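Local coordinates for protein aminoglycoside N(3)-acetyltransferase (Streptomyces griseus, PDB 7LAP) that probably transfers an acetyl group to the 3-amino group of aminoglycoside antibiotics, as an acetyltransferase of the antibiotic N-acetyltransferase family linked to resistance, at residues Thr60-Leu65 with Pro122-Arg127; Thr72-Val77 with Pro149-Ala154; Val139-Leu144 with Ser165-Leu170. All blocks are in the same frame, centred on the assembly; numbering follows the deposited sequence.

Contact 1: residues Thr60-Leu65 with Pro122-Arg127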
ATOM      1  N   THR B  60      14.244   0.341  -3.564  1.00 35.97           N
ATOM      2  CA  THR B  60      15.432   0.625  -4.362  1.00 35.36           C
ATOM      3  C   THR B  60      15.471   2.082  -4.805  1.00 33.54           C
ATOM      4  O   THR B  60      16.540   2.713  -4.783  1.00 35.72           O
ATOM      5  CB  THR B  60      15.449  -0.333  -5.541  1.00 37.19           C
ATOM      6  OG1 THR B  60      15.766  -1.638  -5.035  1.00 38.28           O
ATOM      7  CG2 THR B  60      16.465   0.095  -6.601  1.00 37.00           C
ATOM      8  N   VAL B  61      14.319   2.641  -5.185  1.00 32.71           N
ATOM      9  CA  VAL B  61      14.265   4.062  -5.522  1.00 31.73           C
ATOM     10  C   VAL B  61      14.660   4.906  -4.319  1.00 34.65           C
ATOM     11  O   VAL B  61      15.470   5.834  -4.433  1.00 36.10           O
ATOM     12  CB  VAL B  61      12.872   4.437  -6.058  1.00 35.94           C
ATOM     13  CG1 VAL B  61      12.781   5.956  -6.323  1.00 32.17           C
ATOM     14  CG2 VAL B  61      12.567   3.641  -7.365  1.00 37.31           C
ATOM     15  N   ILE B  62      14.133   4.577  -3.138  1.00 32.93           N
ATOM     16  CA  ILE B  62      14.440   5.372  -1.943  1.00 32.60           C
ATOM     17  C   ILE B  62      15.924   5.283  -1.588  1.00 34.62           C
ATOM     18  O   ILE B  62      16.580   6.291  -1.312  1.00 35.64           O
ATOM     19  CB  ILE B  62      13.567   4.919  -0.769  1.00 31.96           C
ATOM     20  CG1 ILE B  62      12.117   5.325  -1.004  1.00 31.92           C
ATOM     21  CG2 ILE B  62      14.122   5.478   0.584  1.00 31.02           C
ATOM     22  CD1 ILE B  62      11.133   4.509  -0.081  1.00 34.87           C
ATOM     23  N   ASP B  63      16.489   4.081  -1.634  1.00 33.97           N
ATOM     24  CA  ASP B  63      17.897   3.951  -1.282  1.00 36.96           C
ATOM     25  C   ASP B  63      18.826   4.608  -2.299  1.00 37.36           C
ATOM     26  O   ASP B  63      19.885   5.126  -1.919  1.00 39.50           O
ATOM     27  CB  ASP B  63      18.220   2.481  -1.092  1.00 43.57           C
ATOM     28  CG  ASP B  63      17.737   1.960   0.302  1.00 51.19           C
ATOM     29  OD1 ASP B  63      17.907   2.689   1.319  1.00 55.00           O
ATOM     30  OD2 ASP B  63      17.189   0.844   0.378  1.00 55.98           O
ATOM     31  N   ALA B  64      18.448   4.631  -3.581  1.00 32.83           N
ATOM     32  CA  ALA B  64      19.234   5.382  -4.558  1.00 34.35           C
ATOM     33  C   ALA B  64      19.191   6.882  -4.258  1.00 36.01           C
ATOM     34  O   ALA B  64      20.212   7.575  -4.356  1.00 34.18           O
ATOM     35  CB  ALA B  64      18.722   5.096  -5.985  1.00 29.63           C
ATOM     36  N   LEU B  65      18.011   7.405  -3.935  1.00 32.29           N
ATOM     37  CA  LEU B  65      17.896   8.813  -3.571  1.00 35.29           C
ATOM     38  C   LEU B  65      18.750   9.137  -2.342  1.00 37.73           C
ATOM     39  O   LEU B  65      19.395  10.185  -2.291  1.00 38.72           O
ATOM     40  CB  LEU B  65      16.425   9.173  -3.307  1.00 33.61           C
ATOM     41  CG  LEU B  65      15.577   9.276  -4.578  1.00 35.86           C
ATOM     42  CD1 LEU B  65      14.057   9.195  -4.294  1.00 37.73           C
ATOM     43  CD2 LEU B  65      15.909  10.586  -5.335  1.00 34.54           C
ATOM     44  N   PRO B 122       5.244   7.264  -1.934  1.00 37.17           N
ATOM     45  CA  PRO B 122       4.997   7.968  -0.647  1.00 37.45           C
ATOM     46  C   PRO B 122       4.637   7.020   0.472  1.00 42.55           C
ATOM     47  O   PRO B 122       5.037   7.228   1.617  1.00 40.74           O
ATOM     48  CB  PRO B 122       3.835   8.920  -0.981  1.00 37.43           C
ATOM     49  CG  PRO B 122       4.040   9.206  -2.472  1.00 36.84           C
ATOM     50  CD  PRO B 122       4.464   7.855  -3.035  1.00 38.51           C
ATOM     51  N   GLU B 123       3.899   5.955   0.166  1.00 44.44           N
ATOM     52  CA  GLU B 123       3.550   5.008   1.211  1.00 47.51           C
ATOM     53  C   GLU B 123       4.770   4.198   1.650  1.00 47.61           C
ATOM     54  O   GLU B 123       4.880   3.842   2.825  1.00 42.70           O
ATOM     55  CB  GLU B 123       2.407   4.109   0.724  1.00 49.12           C
ATOM     56  CG  GLU B 123       1.992   3.056   1.689  1.00 55.86           C
ATOM     57  CD  GLU B 123       0.999   3.555   2.771  1.00 60.37           C
ATOM     58  OE1 GLU B 123       0.830   4.795   2.939  1.00 56.80           O
ATOM     59  OE2 GLU B 123       0.437   2.683   3.481  1.00 59.89           O
ATOM     60  N   ALA B 124       5.713   3.932   0.745  1.00 39.15           N
ATOM     61  CA  ALA B 124       6.960   3.280   1.159  1.00 40.21           C
ATOM     62  C   ALA B 124       7.846   4.229   1.971  1.00 39.43           C
ATOM     63  O   ALA B 124       8.434   3.829   2.987  1.00 40.75           O
ATOM     64  CB  ALA B 124       7.733   2.737  -0.067  1.00 38.72           C
ATOM     65  N   LEU B 125       7.961   5.488   1.540  1.00 38.26           N
ATOM     66  CA  LEU B 125       8.808   6.446   2.260  1.00 41.49           C
ATOM     67  C   LEU B 125       8.322   6.648   3.699  1.00 41.60           C
ATOM     68  O   LEU B 125       9.115   6.586   4.657  1.00 39.06           O
ATOM     69  CB  LEU B 125       8.838   7.780   1.498  1.00 39.22           C
ATOM     70  CG  LEU B 125       9.848   8.902   1.792  1.00 40.54           C
ATOM     71  CD1 LEU B 125       9.549   9.608   3.096  1.00 42.61           C
ATOM     72  CD2 LEU B 125      11.308   8.407   1.737  1.00 40.72           C
ATOM     73  N   ARG B 126       7.020   6.889   3.880  1.00 40.23           N
ATOM     74  CA  ARG B 126       6.546   7.176   5.234  1.00 43.87           C
ATOM     75  C   ARG B 126       6.722   5.971   6.156  1.00 44.38           C
ATOM     76  O   ARG B 126       6.857   6.150   7.365  1.00 44.32           O
ATOM     77  CB  ARG B 126       5.078   7.630   5.216  1.00 44.92           C
ATOM     78  CG  ARG B 126       4.113   6.488   5.237  1.00 43.35           C
ATOM     79  CD  ARG B 126       2.665   6.900   5.399  1.00 48.48           C
ATOM     80  NE  ARG B 126       1.814   5.718   5.263  1.00 46.58           N
ATOM     81  CZ  ARG B 126       1.405   4.952   6.274  1.00 45.64           C
ATOM     82  NH1 ARG B 126       1.725   5.256   7.532  1.00 43.61           N
ATOM     83  NH2 ARG B 126       0.655   3.874   6.020  1.00 47.47           N
ATOM     84  N   ARG B 127       6.791   4.749   5.613  1.00 35.80           N
ATOM     85  CA  ARG B 127       6.972   3.589   6.475  1.00 40.09           C
ATOM     86  C   ARG B 127       8.450   3.273   6.733  1.00 42.65           C
ATOM     87  O   ARG B 127       8.748   2.348   7.492  1.00 46.70           O
ATOM     88  CB  ARG B 127       6.228   2.379   5.866  1.00 42.95           C
ATOM     89  CG  ARG B 127       4.663   2.597   5.719  1.00 46.29           C
ATOM     90  CD  ARG B 127       3.929   1.513   4.875  1.00 49.02           C
ATOM     91  NE  ARG B 127       4.043   0.204   5.523  1.00 56.01           N
ATOM     92  CZ  ARG B 127       3.022  -0.594   5.852  1.00 56.46           C
ATOM     93  NH1 ARG B 127       1.771  -0.232   5.589  1.00 58.66           N
ATOM     94  NH2 ARG B 127       3.266  -1.766   6.445  1.00 52.25           N
TER
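From 60-65 only Ile62 reaches the other segment, crossing from helix 58-69 to meet Ala124 and Leu125 of helix 120-126. Its CG1 stands beside the backbone N (chi1 -70°) and the chain then extends. The tip, Ile62 CD1, sits 3.8 Å from Ala124 CB. The same CD1 is 3.7 Å from the backbone N of Leu125. Further back along the side chain, Ile62 CG1 meets Leu125 CD2 at 4.2 Å. No hydrogen bond crosses between the helices. Both lie on one face of the central mixed sheet, and Leu125 also rests on Leu75 and Val77 of strand 74-78, so the two helices and the strand close one hydrophobic layer.

The polar interactions belong to 122-127 itself. Arg126 and Glu123 form a two-pronged salt bridge, one nitrogen to each carboxylate oxygen: NE to Glu123 OE1 at 2.7 Å, with an N-H...O angle of 168°, and NH2 to Glu123 OE2 at 2.8 Å. The carboxylate oxygens lie near the guanidinium plane, yet each is approached from above the carboxylate plane. Glu123 OE1 also accepts from Ala114 N. Arg127 CG covers one face of the Arg126 guanidinium, and Arg127 NH1 donates to the Glu123 O of the second subunit, placing this polar end at the dimer interface.

Contact 2: residues Thr72-Val77 with Pro149-Ala154; sequences TGTLLV and PALMDA
Leu151 and Thr74 are turned at their first torsions so that their methyls meet. Leu151 CG lies beside its backbone N (chi1 -80°), and the chain then runs out to carry CD1 to the sheet; Thr74 has CG2 trans to its own N, which points that methyl at the helix. The two side chains come tip to tip, Thr74 CG2 to Leu151 CD1 at 3.9 Å. Met152 is bent at both its second and third torsions, and these two bends turn CE toward strand 74-78.

Leu76 is the side chain both helix residues share. Its CD1 meets Leu151 CD1 at 3.3 Å, tighter than usual for two methyls, with the side chains nearly perpendicular. Its other branch is used by the methionine: Leu76 CD2 and Met152 CE lie 4.0 Å apart, the two side chains running antiparallel alongside one another. Leu76 chi1, at -101°, is away from a staggered value, so the very short methyl pair may owe something to how this side chain was modelled.

Here the short helix 148-152, which follows strand 141-145, packs over one face of the central sheet. Leu151 also touches Thr41 of the adjacent strand 41-46, and Met152 lies on Leu141 and Ala143. Leu75 and Val77 point the other way, to helices 58-69 and 120-126.

Thr74 divides its two branches by chemistry: OG1 is hydrogen-bonded to Ser147 N, just before the helix, while CG2 joins the apolar contact. With buried methyl packing and no hydrogen bond between the two segments, the fit of helix to strand here rests on side-chain shape and burial, not on directional bonds.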
ATOM      1  N   THR B  72      23.395  13.985   5.069  1.00 47.42           N
ATOM      2  CA  THR B  72      22.961  15.336   5.415  1.00 44.73           C
ATOM      3  C   THR B  72      21.773  15.809   4.580  1.00 42.88           C
ATOM      4  O   THR B  72      21.238  16.889   4.851  1.00 44.36           O
ATOM      5  CB  THR B  72      24.114  16.334   5.234  1.00 46.64           C
ATOM      6  OG1 THR B  72      24.445  16.400   3.846  1.00 45.55           O
ATOM      7  CG2 THR B  72      25.355  15.915   6.025  1.00 46.27           C
ATOM      8  N   GLY B  73      21.349  15.041   3.573  1.00 40.47           N
ATOM      9  CA  GLY B  73      20.205  15.412   2.763  1.00 42.31           C
ATOM     10  C   GLY B  73      18.900  14.840   3.295  1.00 41.18           C
ATOM     11  O   GLY B  73      18.857  14.106   4.278  1.00 40.40           O
ATOM     12  N   THR B  74      17.813  15.171   2.598  1.00 38.47           N
ATOM     13  CA  THR B  74      16.482  14.819   3.064  1.00 37.08           C
ATOM     14  C   THR B  74      15.601  14.542   1.857  1.00 37.93           C
ATOM     15  O   THR B  74      15.701  15.245   0.853  1.00 41.71           O
ATOM     16  CB  THR B  74      15.868  15.949   3.900  1.00 38.56           C
ATOM     17  OG1 THR B  74      16.778  16.319   4.940  1.00 42.30           O
ATOM     18  CG2 THR B  74      14.539  15.503   4.560  1.00 36.51           C
ATOM     19  N   LEU B  75      14.728  13.536   1.970  1.00 37.61           N
ATOM     20  CA  LEU B  75      13.717  13.228   0.959  1.00 40.62           C
ATOM     21  C   LEU B  75      12.348  13.603   1.500  1.00 39.57           C
ATOM     22  O   LEU B  75      12.081  13.422   2.682  1.00 39.67           O
ATOM     23  CB  LEU B  75      13.696  11.730   0.594  1.00 35.29           C
ATOM     24  CG  LEU B  75      15.035  11.049   0.334  1.00 37.65           C
ATOM     25  CD1 LEU B  75      14.797   9.584  -0.069  1.00 38.32           C
ATOM     26  CD2 LEU B  75      15.799  11.820  -0.743  1.00 38.59           C
ATOM     27  N   LEU B  76      11.466  14.089   0.647  1.00 37.35           N
ATOM     28  CA  LEU B  76      10.110  14.463   0.988  1.00 35.46           C
ATOM     29  C   LEU B  76       9.083  13.954  -0.009  1.00 39.94           C
ATOM     30  O   LEU B  76       9.354  13.927  -1.175  1.00 38.72           O
ATOM     31  CB  LEU B  76       9.973  15.964   0.931  1.00 45.27           C
ATOM     32  CG  LEU B  76       9.978  16.860   2.133  1.00 58.94           C
ATOM     33  CD1 LEU B  76      11.428  17.190   2.354  1.00 69.54           C
ATOM     34  CD2 LEU B  76       9.211  18.127   1.877  1.00 52.28           C
ATOM     35  N   VAL B  77       7.898  13.596   0.448  1.00 36.70           N
ATOM     36  CA  VAL B  77       6.829  13.169  -0.450  1.00 38.64           C
ATOM     37  C   VAL B  77       5.518  13.764   0.031  1.00 41.07           C
ATOM     38  O   VAL B  77       5.400  14.219   1.167  1.00 37.62           O
ATOM     39  CB  VAL B  77       6.666  11.634  -0.530  1.00 33.87           C
ATOM     40  CG1 VAL B  77       7.946  10.957  -1.146  1.00 34.75           C
ATOM     41  CG2 VAL B  77       6.367  11.095   0.838  1.00 30.69           C
ATOM     42  N   PRO B 149      12.619  16.243  10.711  1.00 51.21           N
ATOM     43  CA  PRO B 149      11.756  16.732  11.809  1.00 50.69           C
ATOM     44  C   PRO B 149      11.351  18.196  11.675  1.00 50.28           C
ATOM     45  O   PRO B 149      10.175  18.517  11.855  1.00 48.75           O
ATOM     46  CB  PRO B 149      12.608  16.485  13.075  1.00 53.28           C
ATOM     47  CG  PRO B 149      13.607  15.389  12.650  1.00 52.58           C
ATOM     48  CD  PRO B 149      13.917  15.754  11.215  1.00 49.86           C
ATOM     49  N   ALA B 150      12.280  19.104  11.377  1.00 50.79           N
ATOM     50  CA  ALA B 150      11.892  20.509  11.241  1.00 50.70           C
ATOM     51  C   ALA B 150      11.019  20.742  10.006  1.00 46.37           C
ATOM     52  O   ALA B 150      10.141  21.612  10.019  1.00 50.52           O
ATOM     53  CB  ALA B 150      13.137  21.397  11.177  1.00 52.72           C
ATOM     54  N   LEU B 151      11.238  19.991   8.928  1.00 41.72           N
ATOM     55  CA  LEU B 151      10.392  20.170   7.749  1.00 43.95           C
ATOM     56  C   LEU B 151       8.946  19.781   8.038  1.00 43.08           C
ATOM     57  O   LEU B 151       8.013  20.455   7.583  1.00 45.08           O
ATOM     58  CB  LEU B 151      10.922  19.338   6.572  1.00 45.88           C
ATOM     59  CG  LEU B 151      12.106  19.921   5.789  1.00 49.61           C
ATOM     60  CD1 LEU B 151      12.681  18.883   4.848  1.00 47.62           C
ATOM     61  CD2 LEU B 151      11.701  21.187   5.050  1.00 52.12           C
ATOM     62  N   MET B 152       8.735  18.686   8.773  1.00 41.39           N
ATOM     63  CA  MET B 152       7.395  18.149   9.006  1.00 43.72           C
ATOM     64  C   MET B 152       6.712  18.716  10.240  1.00 48.68           C
ATOM     65  O   MET B 152       5.499  18.524  10.406  1.00 50.58           O
ATOM     66  CB  MET B 152       7.473  16.639   9.154  1.00 41.21           C
ATOM     67  CG  MET B 152       8.027  15.934   7.875  1.00 44.04           C
ATOM     68  SD  MET B 152       6.946  16.119   6.444  1.00 42.96           S
ATOM     69  CE  MET B 152       7.758  17.440   5.512  1.00 42.57           C
ATOM     70  N   ASP B 153       7.470  19.366  11.109  1.00 43.67           N
ATOM     71  CA  ASP B 153       7.010  19.686  12.456  1.00 51.60           C
ATOM     72  C   ASP B 153       5.809  20.622  12.423  1.00 52.33           C
ATOM     73  O   ASP B 153       5.771  21.573  11.640  1.00 51.28           O
ATOM     74  CB  ASP B 153       8.144  20.346  13.253  1.00 49.96           C
ATOM     75  CG  ASP B 153       7.761  20.605  14.707  1.00 57.29           C
ATOM     76  OD1 ASP B 153       7.412  19.623  15.396  1.00 58.64           O
ATOM     77  OD2 ASP B 153       7.817  21.771  15.162  1.00 59.24           O
ATOM     78  N   ALA B 154       4.822  20.335  13.266  1.00 50.93           N
ATOM     79  CA  ALA B 154       3.699  21.236  13.508  1.00 52.44           C
ATOM     80  C   ALA B 154       3.084  21.761  12.209  1.00 50.73           C
ATOM     81  O   ALA B 154       2.995  22.964  11.996  1.00 57.36           O
ATOM     82  CB  ALA B 154       4.145  22.411  14.397  1.00 49.38           C
TER

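Contact 3: residues Val139-Leu144 with Ser165-Leu170; sequences VSLAAL and SPLARL
Leu141 CD1 is the atom on which the contact turns. The methyl lies 3.7 Å from Pro166 CB, the side chain and the proline ring crossing at a slant, and the same CD1 is 4.2 Å from Leu167 CD2. With CG set beside the backbone N (chi1 -50°) and chi2 extended, Leu141 pushes this branch out from the strand toward the first turn of helix 166-172. Pro166 makes the close side of the contact; Leu167 approaches only with the end of its side chain and makes the looser half, continuing onto Met43 of strand 41-46.

Ser165 is the N-cap of the helix that faces the strand. Its OG accepts from Ala168 N in a weak, fairly straight bond (3.3 Å, 167°), and Ser165 O takes the Arg169 N at 3.0 Å. Ser165 OG is further bonded to Gly162 O. Pro166, right after the N-cap, is the first residue of helix 166-172, and strand 141-145 of the central sheet lies under it; Leu141 also packs on Leu76 and Thr78.

Away from this apolar patch, Ala168 and Arg169 are the partly exposed residues of the helical segment, and of the two only Arg169 is polar. Its largely extended side chain runs to the end of helix 148-152, where NH1 is hydrogen-bonded to Asp153 O and Ala150 O, and one face of its guanidinium lies near Pro166 N.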
ATOM      1  N   VAL B 139      -3.551  16.981   3.986  1.00 43.71           N
ATOM      2  CA  VAL B 139      -2.444  17.176   3.055  1.00 43.31           C
ATOM      3  C   VAL B 139      -1.107  16.907   3.731  1.00 44.57           C
ATOM      4  O   VAL B 139      -0.122  17.614   3.479  1.00 43.16           O
ATOM      5  CB  VAL B 139      -2.478  18.587   2.438  1.00 47.08           C
ATOM      6  CG1 VAL B 139      -3.679  18.709   1.477  1.00 49.30           C
ATOM      7  CG2 VAL B 139      -2.521  19.680   3.542  1.00 43.27           C
ATOM      8  N   SER B 140      -1.056  15.855   4.551  1.00 41.94           N
ATOM      9  CA  SER B 140       0.177  15.492   5.232  1.00 44.67           C
ATOM     10  C   SER B 140       1.283  15.217   4.220  1.00 43.07           C
ATOM     11  O   SER B 140       1.041  14.780   3.100  1.00 45.52           O
ATOM     12  CB  SER B 140      -0.012  14.265   6.122  1.00 43.11           C
ATOM     13  OG  SER B 140      -0.424  13.137   5.353  1.00 45.88           O
ATOM     14  N   LEU B 141       2.509  15.505   4.619  1.00 38.30           N
ATOM     15  CA  LEU B 141       3.669  15.081   3.863  1.00 43.66           C
ATOM     16  C   LEU B 141       4.401  14.050   4.698  1.00 45.09           C
ATOM     17  O   LEU B 141       4.064  13.811   5.852  1.00 42.29           O
ATOM     18  CB  LEU B 141       4.596  16.264   3.557  1.00 48.31           C
ATOM     19  CG  LEU B 141       4.005  17.532   2.952  1.00 54.75           C
ATOM     20  CD1 LEU B 141       5.139  18.409   2.468  1.00 61.00           C
ATOM     21  CD2 LEU B 141       3.214  17.101   1.780  1.00 55.16           C
ATOM     22  N   ALA B 142       5.448  13.474   4.123  1.00 40.24           N
ATOM     23  CA  ALA B 142       6.363  12.705   4.939  1.00 39.57           C
ATOM     24  C   ALA B 142       7.775  13.006   4.481  1.00 43.43           C
ATOM     25  O   ALA B 142       7.991  13.399   3.335  1.00 37.97           O
ATOM     26  CB  ALA B 142       6.064  11.218   4.848  1.00 35.08           C
ATOM     27  N   ALA B 143       8.731  12.798   5.379  1.00 42.19           N
ATOM     28  CA  ALA B 143      10.122  13.118   5.096  1.00 39.97           C
ATOM     29  C   ALA B 143      11.043  12.103   5.765  1.00 42.10           C
ATOM     30  O   ALA B 143      10.721  11.531   6.812  1.00 44.36           O
ATOM     31  CB  ALA B 143      10.477  14.541   5.576  1.00 37.95           C
ATOM     32  N   LEU B 144      12.236  11.962   5.188  1.00 39.73           N
ATOM     33  CA  LEU B 144      13.236  11.006   5.651  1.00 41.67           C
ATOM     34  C   LEU B 144      14.596  11.650   5.448  1.00 44.20           C
ATOM     35  O   LEU B 144      14.940  12.011   4.316  1.00 39.72           O
ATOM     36  CB  LEU B 144      13.145   9.669   4.870  1.00 37.18           C
ATOM     37  CG  LEU B 144      14.141   8.585   5.288  1.00 38.20           C
ATOM     38  CD1 LEU B 144      13.871   8.096   6.739  1.00 39.70           C
ATOM     39  CD2 LEU B 144      14.126   7.394   4.302  1.00 37.69           C
ATOM     40  N   SER B 165       4.089  26.563   6.260  1.00 50.56           N
ATOM     41  CA  SER B 165       3.883  25.149   6.008  1.00 52.15           C
ATOM     42  C   SER B 165       5.186  24.442   5.670  1.00 50.47           C
ATOM     43  O   SER B 165       6.203  25.082   5.397  1.00 51.01           O
ATOM     44  CB  SER B 165       2.900  24.998   4.853  1.00 56.47           C
ATOM     45  OG  SER B 165       3.515  25.515   3.687  1.00 54.89           O
ATOM     46  N   PRO B 166       5.173  23.099   5.664  1.00 49.76           N
ATOM     47  CA  PRO B 166       6.326  22.355   5.130  1.00 47.44           C
ATOM     48  C   PRO B 166       6.770  22.820   3.761  1.00 47.78           C
ATOM     49  O   PRO B 166       7.981  22.903   3.505  1.00 46.00           O
ATOM     50  CB  PRO B 166       5.818  20.909   5.098  1.00 47.67           C
ATOM     51  CG  PRO B 166       4.879  20.860   6.330  1.00 51.60           C
ATOM     52  CD  PRO B 166       4.217  22.221   6.370  1.00 49.40           C
ATOM     53  N   LEU B 167       5.832  23.131   2.869  1.00 46.27           N
ATOM     54  CA  LEU B 167       6.241  23.538   1.533  1.00 45.48           C
ATOM     55  C   LEU B 167       7.007  24.859   1.587  1.00 46.56           C
ATOM     56  O   LEU B 167       8.019  25.017   0.898  1.00 44.62           O
ATOM     57  CB  LEU B 167       5.024  23.630   0.619  1.00 46.50           C
ATOM     58  CG  LEU B 167       4.377  22.271   0.279  1.00 45.20           C
ATOM     59  CD1 LEU B 167       3.044  22.470  -0.515  1.00 46.51           C
ATOM     60  CD2 LEU B 167       5.349  21.375  -0.501  1.00 46.86           C
ATOM     61  N   ALA B 168       6.570  25.798   2.436  1.00 45.80           N
ATOM     62  CA  ALA B 168       7.329  27.032   2.631  1.00 47.88           C
ATOM     63  C   ALA B 168       8.719  26.741   3.169  1.00 50.62           C
ATOM     64  O   ALA B 168       9.698  27.386   2.771  1.00 50.88           O
ATOM     65  CB  ALA B 168       6.594  27.978   3.582  1.00 49.23           C
ATOM     66  N   ARG B 169       8.831  25.764   4.065  1.00 51.39           N
ATOM     67  CA  ARG B 169      10.131  25.410   4.608  1.00 49.25           C
ATOM     68  C   ARG B 169      11.025  24.750   3.575  1.00 49.51           C
ATOM     69  O   ARG B 169      12.254  24.897   3.644  1.00 48.50           O
ATOM     70  CB  ARG B 169       9.964  24.493   5.808  1.00 47.95           C
ATOM     71  CG  ARG B 169       9.237  25.168   6.952  1.00 51.12           C
ATOM     72  CD  ARG B 169       8.984  24.186   8.091  1.00 49.99           C
ATOM     73  NE  ARG B 169       7.766  24.539   8.802  1.00 53.30           N
ATOM     74  CZ  ARG B 169       7.077  23.704   9.577  1.00 54.01           C
ATOM     75  NH1 ARG B 169       7.481  22.452   9.753  1.00 48.13           N
ATOM     76  NH2 ARG B 169       5.980  24.130  10.186  1.00 60.00           N
ATOM     77  N   LEU B 170      10.448  23.976   2.644  1.00 47.33           N
ATOM     78  CA  LEU B 170      11.250  23.439   1.555  1.00 41.72           C
ATOM     79  C   LEU B 170      11.867  24.566   0.732  1.00 48.14           C
ATOM     80  O   LEU B 170      13.054  24.522   0.389  1.00 44.85           O
ATOM     81  CB  LEU B 170      10.389  22.541   0.670  1.00 41.26           C
ATOM     82  CG  LEU B 170      11.072  21.921  -0.542  1.00 42.67           C
ATOM     83  CD1 LEU B 170      12.049  20.859  -0.102  1.00 42.31           C
ATOM     84  CD2 LEU B 170      10.004  21.341  -1.512  1.00 41.02           C
TER

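How the contacts relate
All three contacts are buried at the touching residues and gather around the central sheet, where strands 74-78 and 141-145 are neighbours. Contact 3 lies nearest the chain centre, its own centre about 9 Å away, against 13 and 14 Å for contacts 2 and 1. Contact 1 joins two helices on one face; contacts 2 and 3, centres about 6 Å apart, set helices 148-152 and 166-172 against the other. Strand 74-78 serves both: Leu75 and Val77 face the helices of contact 1, Thr74 and Leu76 face helix 148-152. Each contact is apolar across its segments. Only contact 1 is touched by the second subunit, through charges, whereas Arg169 links contacts 2 and 3 within the chain.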